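Periplasmic binding protein (Pseudomonas aeruginosa, PDB 2R79) binds heme in the periplasm and probably hands it to an inner-membrane transporter for uptake into the cell. Local coordinates at residues L190-D202 with P223-P237. Sequence-based numbering, arbitrary orientation.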
ATOM      1  N   LEU A 190     -26.847 -17.873 -24.107  1.00 36.21           N
ATOM      2  CA  LEU A 190     -25.602 -18.009 -23.360  1.00 35.60           C
ATOM      3  C   LEU A 190     -25.753 -18.914 -22.144  1.00 35.45           C
ATOM      4  O   LEU A 190     -24.898 -19.763 -21.887  1.00 36.91           O
ATOM      5  CB  LEU A 190     -25.101 -16.631 -22.921  1.00 35.77           C
ATOM      6  CG  LEU A 190     -24.055 -15.956 -23.813  1.00 36.48           C
ATOM      7  CD1 LEU A 190     -24.458 -16.040 -25.279  1.00 37.27           C
ATOM      8  CD2 LEU A 190     -23.884 -14.513 -23.373  1.00 35.68           C
ATOM      9  N   ALA A 191     -26.834 -18.738 -21.393  1.00 33.45           N
ATOM     10  CA  ALA A 191     -27.061 -19.562 -20.214  1.00 33.18           C
ATOM     11  C   ALA A 191     -27.325 -21.007 -20.621  1.00 32.56           C
ATOM     12  O   ALA A 191     -26.916 -21.944 -19.933  1.00 34.07           O
ATOM     13  CB  ALA A 191     -28.235 -19.028 -19.424  1.00 35.00           C
ATOM     14  N   ALA A 192     -28.013 -21.183 -21.742  1.00 29.77           N
ATOM     15  CA  ALA A 192     -28.326 -22.515 -22.237  1.00 26.16           C
ATOM     16  C   ALA A 192     -27.047 -23.267 -22.559  1.00 24.48           C
ATOM     17  O   ALA A 192     -26.964 -24.479 -22.356  1.00 24.22           O
ATOM     18  CB  ALA A 192     -29.197 -22.417 -23.477  1.00 26.71           C
ATOM     19  N   LEU A 193     -26.054 -22.543 -23.069  1.00 23.19           N
ATOM     20  CA  LEU A 193     -24.771 -23.149 -23.412  1.00 23.60           C
ATOM     21  C   LEU A 193     -24.099 -23.739 -22.180  1.00 22.37           C
ATOM     22  O   LEU A 193     -23.276 -24.645 -22.291  1.00 23.27           O
ATOM     23  CB  LEU A 193     -23.865 -22.120 -24.083  1.00 24.70           C
ATOM     24  CG  LEU A 193     -24.217 -21.856 -25.546  1.00 25.18           C
ATOM     25  CD1 LEU A 193     -23.562 -20.572 -26.017  1.00 29.75           C
ATOM     26  CD2 LEU A 193     -23.761 -23.042 -26.395  1.00 28.81           C
ATOM     27  N   ASP A 194     -24.462 -23.219 -21.012  1.00 23.53           N
ATOM     28  CA  ASP A 194     -23.953 -23.697 -19.729  1.00 25.52           C
ATOM     29  C   ASP A 194     -22.442 -23.930 -19.694  1.00 23.69           C
ATOM     30  O   ASP A 194     -21.985 -25.054 -19.497  1.00 24.03           O
ATOM     31  CB  ASP A 194     -24.671 -24.995 -19.350  1.00 28.93           C
ATOM     32  CG  ASP A 194     -24.674 -25.240 -17.853  1.00 35.40           C
ATOM     33  OD1 ASP A 194     -25.078 -26.344 -17.420  1.00 36.85           O
ATOM     34  OD2 ASP A 194     -24.275 -24.319 -17.107  1.00 38.77           O
ATOM     35  N   PRO A 195     -21.650 -22.865 -19.858  1.00 21.29           N
ATOM     36  CA  PRO A 195     -20.187 -22.950 -19.849  1.00 21.74           C
ATOM     37  C   PRO A 195     -19.634 -23.402 -18.505  1.00 19.76           C
ATOM     38  O   PRO A 195     -20.183 -23.068 -17.458  1.00 20.53           O
ATOM     39  CB  PRO A 195     -19.741 -21.518 -20.144  1.00 19.49           C
ATOM     40  CG  PRO A 195     -20.954 -20.850 -20.659  1.00 24.83           C
ATOM     41  CD  PRO A 195     -22.078 -21.463 -19.913  1.00 22.30           C
ATOM     42  N   VAL A 196     -18.540 -24.152 -18.544  1.00 19.97           N
ATOM     43  CA  VAL A 196     -17.879 -24.604 -17.328  1.00 20.41           C
ATOM     44  C   VAL A 196     -17.193 -23.381 -16.718  1.00 19.36           C
ATOM     45  O   VAL A 196     -17.013 -23.290 -15.506  1.00 19.98           O
ATOM     46  CB  VAL A 196     -16.819 -25.681 -17.647  1.00 22.99           C
ATOM     47  CG1 VAL A 196     -15.779 -25.760 -16.535  1.00 24.43           C
ATOM     48  CG2 VAL A 196     -17.500 -27.023 -17.813  1.00 26.02           C
ATOM     49  N   ALA A 197     -16.817 -22.443 -17.579  1.00 16.78           N
ATOM     50  CA  ALA A 197     -16.155 -21.220 -17.155  1.00 17.47           C
ATOM     51  C   ALA A 197     -16.445 -20.130 -18.167  1.00 17.28           C
ATOM     52  O   ALA A 197     -16.651 -20.406 -19.348  1.00 20.00           O
ATOM     53  CB  ALA A 197     -14.646 -21.439 -17.049  1.00 14.96           C
ATOM     54  N   VAL A 198     -16.473 -18.893 -17.698  1.00 15.80           N
ATOM     55  CA  VAL A 198     -16.724 -17.766 -18.572  1.00 17.57           C
ATOM     56  C   VAL A 198     -15.581 -16.779 -18.407  1.00 16.49           C
ATOM     57  O   VAL A 198     -15.224 -16.427 -17.286  1.00 19.11           O
ATOM     58  CB  VAL A 198     -18.055 -17.066 -18.212  1.00 17.38           C
ATOM     59  CG1 VAL A 198     -18.261 -15.843 -19.085  1.00 15.41           C
ATOM     60  CG2 VAL A 198     -19.208 -18.028 -18.394  1.00 20.00           C
ATOM     61  N   VAL A 199     -14.994 -16.352 -19.517  1.00 17.01           N
ATOM     62  CA  VAL A 199     -13.902 -15.388 -19.469  1.00 15.88           C
ATOM     63  C   VAL A 199     -14.463 -14.014 -19.833  1.00 16.35           C
ATOM     64  O   VAL A 199     -15.072 -13.842 -20.883  1.00 14.47           O
ATOM     65  CB  VAL A 199     -12.764 -15.778 -20.446  1.00 17.32           C
ATOM     66  CG1 VAL A 199     -11.691 -14.675 -20.468  1.00 17.53           C
ATOM     67  CG2 VAL A 199     -12.131 -17.096 -20.001  1.00 14.49           C
ATOM     68  N   ILE A 200     -14.264 -13.043 -18.949  1.00 17.50           N
ATOM     69  CA  ILE A 200     -14.778 -11.693 -19.148  1.00 18.01           C
ATOM     70  C   ILE A 200     -13.668 -10.676 -19.362  1.00 18.46           C
ATOM     71  O   ILE A 200     -12.759 -10.553 -18.543  1.00 19.37           O
ATOM     72  CB  ILE A 200     -15.572 -11.222 -17.921  1.00 20.28           C
ATOM     73  CG1 ILE A 200     -16.603 -12.278 -17.536  1.00 22.67           C
ATOM     74  CG2 ILE A 200     -16.224  -9.878 -18.207  1.00 20.54           C
ATOM     75  CD1 ILE A 200     -16.669 -12.531 -16.043  1.00 23.54           C
ATOM     76  N   ALA A 201     -13.748  -9.954 -20.469  1.00 17.13           N
ATOM     77  CA  ALA A 201     -12.783  -8.918 -20.774  1.00 18.25           C
ATOM     78  C   ALA A 201     -13.626  -7.655 -20.751  1.00 21.60           C
ATOM     79  O   ALA A 201     -14.378  -7.380 -21.684  1.00 24.06           O
ATOM     80  CB  ALA A 201     -12.183  -9.135 -22.146  1.00 16.35           C
ATOM     81  N   ASP A 202     -13.529  -6.905 -19.664  1.00 22.71           N
ATOM     82  CA  ASP A 202     -14.304  -5.690 -19.534  1.00 25.57           C
ATOM     83  C   ASP A 202     -13.444  -4.455 -19.779  1.00 26.09           C
ATOM     84  O   ASP A 202     -12.343  -4.337 -19.253  1.00 25.72           O
ATOM     85  CB  ASP A 202     -14.938  -5.631 -18.143  1.00 28.07           C
ATOM     86  CG  ASP A 202     -16.091  -4.651 -18.077  1.00 32.09           C
ATOM     87  OD1 ASP A 202     -15.863  -3.438 -18.276  1.00 35.12           O
ATOM     88  OD2 ASP A 202     -17.231  -5.096 -17.833  1.00 34.86           O
ATOM     89  N   PRO A 223     -27.040 -19.037 -13.173  1.00 34.40           N
ATOM     90  CA  PRO A 223     -27.323 -20.472 -13.092  1.00 35.44           C
ATOM     91  C   PRO A 223     -26.388 -21.352 -13.913  1.00 34.88           C
ATOM     92  O   PRO A 223     -26.620 -22.558 -14.039  1.00 36.01           O
ATOM     93  CB  PRO A 223     -28.765 -20.566 -13.576  1.00 37.11           C
ATOM     94  CG  PRO A 223     -28.812 -19.507 -14.614  1.00 40.71           C
ATOM     95  CD  PRO A 223     -28.109 -18.349 -13.916  1.00 37.03           C
ATOM     96  N   THR A 224     -25.336 -20.758 -14.468  1.00 32.00           N
ATOM     97  CA  THR A 224     -24.379 -21.531 -15.253  1.00 29.57           C
ATOM     98  C   THR A 224     -23.394 -22.214 -14.313  1.00 28.24           C
ATOM     99  O   THR A 224     -23.192 -21.772 -13.189  1.00 28.40           O
ATOM    100  CB  THR A 224     -23.583 -20.633 -16.215  1.00 30.32           C
ATOM    101  OG1 THR A 224     -22.747 -19.743 -15.462  1.00 28.36           O
ATOM    102  CG2 THR A 224     -24.530 -19.816 -17.074  1.00 30.85           C
ATOM    103  N   ARG A 225     -22.787 -23.300 -14.766  1.00 28.32           N
ATOM    104  CA  ARG A 225     -21.810 -23.991 -13.941  1.00 29.15           C
ATOM    105  C   ARG A 225     -20.668 -23.017 -13.618  1.00 28.73           C
ATOM    106  O   ARG A 225     -20.094 -23.054 -12.530  1.00 26.02           O
ATOM    107  CB  ARG A 225     -21.275 -25.220 -14.683  1.00 31.52           C
ATOM    108  CG  ARG A 225     -22.298 -26.348 -14.822  1.00 34.58           C
ATOM    109  CD  ARG A 225     -21.739 -27.532 -15.613  1.00 35.46           C
ATOM    110  NE  ARG A 225     -21.425 -27.164 -16.990  1.00 39.86           N
ATOM    111  CZ  ARG A 225     -20.971 -28.010 -17.908  1.00 39.36           C
ATOM    112  NH1 ARG A 225     -20.777 -29.285 -17.598  1.00 41.37           N
ATOM    113  NH2 ARG A 225     -20.703 -27.583 -19.135  1.00 39.14           N
ATOM    114  N   ALA A 226     -20.360 -22.140 -14.572  1.00 27.00           N
ATOM    115  CA  ALA A 226     -19.303 -21.147 -14.407  1.00 27.04           C
ATOM    116  C   ALA A 226     -19.540 -20.302 -13.152  1.00 28.55           C
ATOM    117  O   ALA A 226     -18.649 -20.168 -12.316  1.00 29.36           O
ATOM    118  CB  ALA A 226     -19.225 -20.247 -15.651  1.00 21.56           C
ATOM    119  N   ALA A 227     -20.739 -19.741 -13.017  1.00 29.06           N
ATOM    120  CA  ALA A 227     -21.067 -18.920 -11.851  1.00 29.41           C
ATOM    121  C   ALA A 227     -21.103 -19.768 -10.579  1.00 30.07           C
ATOM    122  O   ALA A 227     -20.602 -19.357  -9.533  1.00 32.35           O
ATOM    123  CB  ALA A 227     -22.421 -18.222 -12.053  1.00 26.01           C
ATOM    124  N   ARG A 228     -21.689 -20.955 -10.681  1.00 29.79           N
ATOM    125  CA  ARG A 228     -21.810 -21.859  -9.540  1.00 31.07           C
ATOM    126  C   ARG A 228     -20.466 -22.299  -8.960  1.00 30.59           C
ATOM    127  O   ARG A 228     -20.290 -22.339  -7.742  1.00 29.66           O
ATOM    128  CB  ARG A 228     -22.629 -23.094  -9.936  1.00 32.24           C
ATOM    129  CG  ARG A 228     -22.831 -24.104  -8.816  1.00 36.65           C
ATOM    130  CD  ARG A 228     -22.194 -25.438  -9.172  1.00 41.72           C
ATOM    131  NE  ARG A 228     -22.934 -26.132 -10.222  1.00 44.10           N
ATOM    132  CZ  ARG A 228     -22.435 -27.109 -10.970  1.00 44.44           C
ATOM    133  NH1 ARG A 228     -21.187 -27.514 -10.794  1.00 44.34           N
ATOM    134  NH2 ARG A 228     -23.191 -27.686 -11.894  1.00 45.63           N
ATOM    135  N   ASP A 229     -19.515 -22.618  -9.827  1.00 28.73           N
ATOM    136  CA  ASP A 229     -18.216 -23.066  -9.359  1.00 29.37           C
ATOM    137  C   ASP A 229     -17.188 -21.949  -9.176  1.00 27.81           C
ATOM    138  O   ASP A 229     -16.008 -22.219  -8.987  1.00 28.28           O
ATOM    139  CB  ASP A 229     -17.664 -24.135 -10.308  1.00 32.23           C
ATOM    140  CG  ASP A 229     -18.614 -25.311 -10.477  1.00 35.52           C
ATOM    141  OD1 ASP A 229     -19.253 -25.717  -9.480  1.00 37.08           O
ATOM    142  OD2 ASP A 229     -18.721 -25.837 -11.605  1.00 39.44           O
ATOM    143  N   GLY A 230     -17.637 -20.698  -9.218  1.00 26.04           N
ATOM    144  CA  GLY A 230     -16.717 -19.587  -9.051  1.00 23.60           C
ATOM    145  C   GLY A 230     -15.695 -19.518 -10.167  1.00 25.19           C
ATOM    146  O   GLY A 230     -14.495 -19.390  -9.914  1.00 24.11           O
ATOM    147  N   ARG A 231     -16.167 -19.613 -11.409  1.00 23.48           N
ATOM    148  CA  ARG A 231     -15.285 -19.560 -12.556  1.00 22.80           C
ATOM    149  C   ARG A 231     -15.599 -18.476 -13.583  1.00 22.69           C
ATOM    150  O   ARG A 231     -15.605 -18.718 -14.794  1.00 21.97           O
ATOM    151  CB  ARG A 231     -15.222 -20.924 -13.235  1.00 25.53           C
ATOM    152  CG  ARG A 231     -14.565 -21.963 -12.364  1.00 31.59           C
ATOM    153  CD  ARG A 231     -14.265 -23.244 -13.106  1.00 34.32           C
ATOM    154  NE  ARG A 231     -13.853 -24.271 -12.164  1.00 41.24           N
ATOM    155  CZ  ARG A 231     -13.350 -25.449 -12.508  1.00 46.51           C
ATOM    156  NH1 ARG A 231     -13.194 -25.750 -13.796  1.00 49.22           N
ATOM    157  NH2 ARG A 231     -12.990 -26.318 -11.562  1.00 43.40           N
ATOM    158  N   LEU A 232     -15.886 -17.283 -13.083  1.00 21.27           N
ATOM    159  CA  LEU A 232     -16.110 -16.134 -13.937  1.00 20.99           C
ATOM    160  C   LEU A 232     -14.729 -15.488 -13.873  1.00 21.81           C
ATOM    161  O   LEU A 232     -14.412 -14.777 -12.919  1.00 23.32           O
ATOM    162  CB  LEU A 232     -17.159 -15.198 -13.339  1.00 20.39           C
ATOM    163  CG  LEU A 232     -18.582 -15.738 -13.206  1.00 19.65           C
ATOM    164  CD1 LEU A 232     -19.487 -14.636 -12.675  1.00 20.55           C
ATOM    165  CD2 LEU A 232     -19.078 -16.237 -14.561  1.00 19.42           C
ATOM    166  N   LEU A 233     -13.900 -15.777 -14.869  1.00 20.24           N
ATOM    167  CA  LEU A 233     -12.537 -15.271 -14.919  1.00 18.73           C
ATOM    168  C   LEU A 233     -12.436 -13.925 -15.618  1.00 20.39           C
ATOM    169  O   LEU A 233     -12.962 -13.736 -16.710  1.00 23.44           O
ATOM    170  CB  LEU A 233     -11.653 -16.298 -15.618  1.00 16.24           C
ATOM    171  CG  LEU A 233     -11.888 -17.739 -15.137  1.00 19.00           C
ATOM    172  CD1 LEU A 233     -11.147 -18.720 -16.027  1.00 15.79           C
ATOM    173  CD2 LEU A 233     -11.448 -17.885 -13.689  1.00 18.64           C
ATOM    174  N   VAL A 234     -11.751 -12.984 -14.985  1.00 22.27           N
ATOM    175  CA  VAL A 234     -11.605 -11.656 -15.559  1.00 20.65           C
ATOM    176  C   VAL A 234     -10.261 -11.526 -16.236  1.00 20.92           C
ATOM    177  O   VAL A 234      -9.215 -11.694 -15.611  1.00 22.06           O
ATOM    178  CB  VAL A 234     -11.772 -10.576 -14.482  1.00 19.53           C
ATOM    179  CG1 VAL A 234     -11.680  -9.188 -15.105  1.00 17.47           C
ATOM    180  CG2 VAL A 234     -13.128 -10.758 -13.804  1.00 15.64           C
ATOM    181  N   LEU A 235     -10.300 -11.237 -17.530  1.00 20.20           N
ATOM    182  CA  LEU A 235      -9.094 -11.111 -18.326  1.00 21.11           C
ATOM    183  C   LEU A 235      -8.800  -9.666 -18.703  1.00 21.75           C
ATOM    184  O   LEU A 235      -9.715  -8.875 -18.950  1.00 21.08           O
ATOM    185  CB  LEU A 235      -9.228 -11.932 -19.615  1.00 20.30           C
ATOM    186  CG  LEU A 235      -7.956 -12.086 -20.449  1.00 19.81           C
ATOM    187  CD1 LEU A 235      -7.022 -13.061 -19.748  1.00 17.38           C
ATOM    188  CD2 LEU A 235      -8.292 -12.593 -21.835  1.00 18.79           C
ATOM    189  N   ASP A 236      -7.513  -9.339 -18.751  1.00 21.86           N
ATOM    190  CA  ASP A 236      -7.058  -8.010 -19.132  1.00 22.30           C
ATOM    191  C   ASP A 236      -7.494  -7.790 -20.580  1.00 21.57           C
ATOM    192  O   ASP A 236      -7.004  -8.452 -21.488  1.00 22.02           O
ATOM    193  CB  ASP A 236      -5.535  -7.944 -19.025  1.00 22.67           C
ATOM    194  CG  ASP A 236      -4.977  -6.587 -19.395  1.00 23.55           C
ATOM    195  OD1 ASP A 236      -5.762  -5.696 -19.798  1.00 23.14           O
ATOM    196  OD2 ASP A 236      -3.741  -6.420 -19.284  1.00 27.17           O
ATOM    197  N   PRO A 237      -8.417  -6.852 -20.811  1.00 21.89           N
ATOM    198  CA  PRO A 237      -8.899  -6.580 -22.174  1.00 23.53           C
ATOM    199  C   PRO A 237      -7.842  -6.177 -23.207  1.00 23.91           C
ATOM    200  O   PRO A 237      -8.007  -6.471 -24.395  1.00 23.28           O
ATOM    201  CB  PRO A 237      -9.952  -5.488 -21.961  1.00 21.51           C
ATOM    202  CG  PRO A 237      -9.438  -4.762 -20.750  1.00 24.20           C
ATOM    203  CD  PRO A 237      -8.994  -5.901 -19.845  1.00 22.14           C
TER
HETATM  204  O   HOH W   1     -17.223 -25.229 -13.684  1.00 33.13           O
HETATM  205  O   HOH W   2     -11.684  -7.124 -17.856  1.00 46.50           O
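Arg-225 folds back over the turn at Asp-194 to Val-196, and its side chain is a worked example of how one long residue can tie the start of helix 225-228 to the loop that leads into strand 197-202. Its CB lies over the carbonyl oxygen of Pro-195, CG then passes both carboxylate oxygens of Asp-194, and CD stays by OD1. A bend at chi3 (-64°) swings the head back, where NE makes a weak bond to Asp-194 O and NH2 a firmer one to the same oxygen at 2.9 Å. Methyl CG2 of Val-196 sits over one guanidinium face, displaced toward its rim, 3.5 Å from NH2 and near CZ and NH1. Asp-194 answers from its own side: with CG anti to the backbone N (chi1 -155°), OD2 receives Arg-225 N at 3.0 Å, while OD1 has a long, purely electrostatic pairing with NE. Thr-224 caps that helix through OG1, which accepts from Ala-227 N and is also hydrogen-bonded to Leu-221 O; a Schellman motif at Gly-230 ends it. Strand 232-235 follows, parallel to strand 197-202 in the mixed sheet of the C-terminal lobe, the two joined by a beta-alpha-beta crossover through helix 207-217 and then short helix 225-228. Val-198 and Ile-200 each donate and accept, the straightest bond being Ile-200 N to Leu-233 O (2.7 Å, 174°). Ile-200 CD1 rests on Leu-232 CB at 3.8 Å on the face covered by helix 207-217; Val-199 and Leu-233 face helix 248-259. Beyond the last bridge, a water joins Asp-202 N to Leu-235 O, and Pro-237, its CG 3.3 Å from Asp-202 O, touches the heme.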